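Local structure of Isomerase/lactonizing enzyme (Agrobacterium fabrum str. C58, 2NQL) at residues T296-I301 and L328-T333. The protein belongs to the mandelate racemase/muconate lactonizing enzyme family of the enolase superfamily, pairing an N-terminal capping domain with a TIM-barrel-like domain. Numbering follows the deposited sequence.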
loop_
_atom_site.group_PDB
_atom_site.type_symbol
_atom_site.label_atom_id
_atom_site.label_comp_id
_atom_site.label_asym_id
_atom_site.label_seq_id
_atom_site.Cartn_x
_atom_site.Cartn_y
_atom_site.Cartn_z
ATOM N N THR A 296 16.347 4.488 -5.804
ATOM C CA THR A 296 16.330 5.435 -4.658
ATOM C C THR A 296 15.986 4.746 -3.322
ATOM O O THR A 296 16.721 4.901 -2.339
ATOM C CB THR A 296 15.380 6.603 -4.935
ATOM O OG1 THR A 296 15.815 7.296 -6.107
ATOM C CG2 THR A 296 15.285 7.569 -3.723
ATOM N N ASN A 297 14.902 3.958 -3.297
ATOM C CA ASN A 297 14.518 3.201 -2.097
ATOM C C ASN A 297 15.504 2.148 -1.659
ATOM O O ASN A 297 15.745 1.964 -0.472
ATOM C CB ASN A 297 13.123 2.561 -2.270
ATOM C CG ASN A 297 11.996 3.556 -1.996
ATOM O OD1 ASN A 297 12.078 4.350 -1.056
ATOM N ND2 ASN A 297 10.932 3.495 -2.797
ATOM N N PHE A 298 16.057 1.443 -2.641
ATOM C CA PHE A 298 16.983 0.346 -2.395
ATOM C C PHE A 298 18.245 0.929 -1.734
ATOM O O PHE A 298 18.707 0.386 -0.730
ATOM C CB PHE A 298 17.300 -0.267 -3.750
ATOM C CG PHE A 298 17.736 -1.694 -3.729
ATOM C CD1 PHE A 298 16.824 -2.723 -4.011
ATOM C CD2 PHE A 298 19.092 -2.007 -3.563
ATOM C CE1 PHE A 298 17.250 -4.046 -4.084
ATOM C CE2 PHE A 298 19.530 -3.332 -3.615
ATOM C CZ PHE A 298 18.613 -4.347 -3.878
ATOM N N ILE A 299 18.758 2.050 -2.260
ATOM C CA ILE A 299 19.964 2.715 -1.750
ATOM C C ILE A 299 19.769 3.176 -0.287
ATOM O O ILE A 299 20.640 3.022 0.565
ATOM C CB ILE A 299 20.364 3.909 -2.702
ATOM C CG1 ILE A 299 21.045 3.392 -3.980
ATOM C CG2 ILE A 299 21.251 4.937 -2.019
ATOM C CD1 ILE A 299 22.086 2.292 -3.750
ATOM N N ARG A 300 18.600 3.738 -0.003
ATOM C CA ARG A 300 18.265 4.155 1.379
ATOM C C ARG A 300 18.101 2.993 2.358
ATOM O O ARG A 300 18.531 3.092 3.503
ATOM C CB ARG A 300 17.024 5.057 1.394
ATOM C CG ARG A 300 17.207 6.311 0.565
ATOM C CD ARG A 300 15.894 7.086 0.383
ATOM N NE ARG A 300 16.150 8.373 -0.269
ATOM C CZ ARG A 300 15.215 9.212 -0.714
ATOM N NH1 ARG A 300 13.928 8.886 -0.618
ATOM N NH2 ARG A 300 15.573 10.363 -1.293
ATOM N N ILE A 301 17.497 1.886 1.915
ATOM C CA ILE A 301 17.444 0.668 2.719
ATOM C C ILE A 301 18.871 0.125 3.006
ATOM O O ILE A 301 19.189 -0.293 4.140
ATOM C CB ILE A 301 16.518 -0.394 2.070
ATOM C CG1 ILE A 301 15.044 0.002 2.280
ATOM C CG2 ILE A 301 16.796 -1.777 2.609
ATOM C CD1 ILE A 301 14.072 -0.665 1.304
ATOM N N LEU A 328 21.188 -5.284 -9.355
ATOM C CA LEU A 328 22.638 -5.519 -9.368
ATOM C C LEU A 328 23.411 -4.199 -9.253
ATOM O O LEU A 328 24.314 -4.099 -8.421
ATOM C CB LEU A 328 23.073 -6.299 -10.627
ATOM C CG LEU A 328 22.400 -7.640 -10.924
ATOM C CD1 LEU A 328 23.150 -8.319 -12.056
ATOM C CD2 LEU A 328 22.326 -8.548 -9.693
ATOM N N GLN A 329 23.048 -3.210 -10.071
ATOM C CA GLN A 329 23.666 -1.867 -10.026
ATOM C C GLN A 329 23.654 -1.271 -8.621
ATOM O O GLN A 329 24.705 -0.884 -8.085
ATOM C CB GLN A 329 22.961 -0.888 -10.975
ATOM C CG GLN A 329 23.058 -1.189 -12.477
ATOM C CD GLN A 329 24.449 -0.914 -13.073
ATOM O OE1 GLN A 329 25.341 -0.400 -12.395
ATOM N NE2 GLN A 329 24.622 -1.243 -14.351
ATOM N N ALA A 330 22.467 -1.206 -8.020
ATOM C CA ALA A 330 22.334 -0.636 -6.678
ATOM C C ALA A 330 23.032 -1.498 -5.631
ATOM O O ALA A 330 23.732 -0.971 -4.774
ATOM C CB ALA A 330 20.878 -0.459 -6.326
ATOM N N SER A 331 22.843 -2.822 -5.709
ATOM C CA SER A 331 23.458 -3.753 -4.741
ATOM C C SER A 331 24.978 -3.603 -4.674
ATOM O O SER A 331 25.582 -3.731 -3.597
ATOM C CB SER A 331 23.148 -5.211 -5.102
ATOM O OG SER A 331 21.768 -5.485 -4.968
ATOM N N SER A 332 25.579 -3.342 -5.829
ATOM C CA SER A 332 27.046 -3.292 -5.958
ATOM C C SER A 332 27.710 -2.177 -5.155
ATOM O O SER A 332 28.890 -2.262 -4.866
ATOM C CB SER A 332 27.440 -3.181 -7.424
ATOM O OG SER A 332 27.250 -1.858 -7.890
ATOM N N THR A 333 26.935 -1.150 -4.796
ATOM C CA THR A 333 27.416 0.034 -4.077
ATOM C C THR A 333 27.317 -0.112 -2.563
ATOM O O THR A 333 27.741 0.788 -1.827
ATOM C CB THR A 333 26.578 1.298 -4.471
ATOM O OG1 THR A 333 25.259 1.199 -3.881
ATOM C CG2 THR A 333 26.488 1.436 -5.988
#
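Ala330 fits its methyl group between Phe298 and Ile299, a small side chain consistent with the close approach of the two helices, whose nearest CA atoms, those of Ile299 and Ala330, are 6.4 Å apart. Its CB lies 3.6 Å from CD2 of Phe298, meeting the ring obliquely, while CD1 of Ile299 touches the same CB at 4.0 Å. Phe298 holds its ring anti to the backbone N (chi1 -155°), which sends it across to the second helix, and at the next ring carbon CE2 lies 3.4 Å from OG of Ser331, again an oblique approach. That hydroxyl is hydrogen-bonded to Ser327 O one turn back, so it can rest against an aromatic ring while its polar need is met within its own helix. Ile299 reaches over by its longer branch alone; its CD1 comes within 3.4 Å of OG1 of Thr333, the two side chains crossing at about a right angle. Ile299 is modelled in two conformers and its contacts belong to one of them, so they are less certain than those of Phe298. Thr333 in turn folds its hydroxyl back onto the chain, and OG1 donates to Ala330 O at 2.8 Å, in the carbonyl plane. Because Thr333 N also bonds to that oxygen, two donors grip the Ala330 carbonyl. The interface itself is thus van der Waals packing. It joins neighbouring helices 295-308 and 322-331 of the barrel domain, with Met290 of helix 290-293 touching both Phe298 and Ala330, and strand 152-158 meeting Ser331 through Phe153.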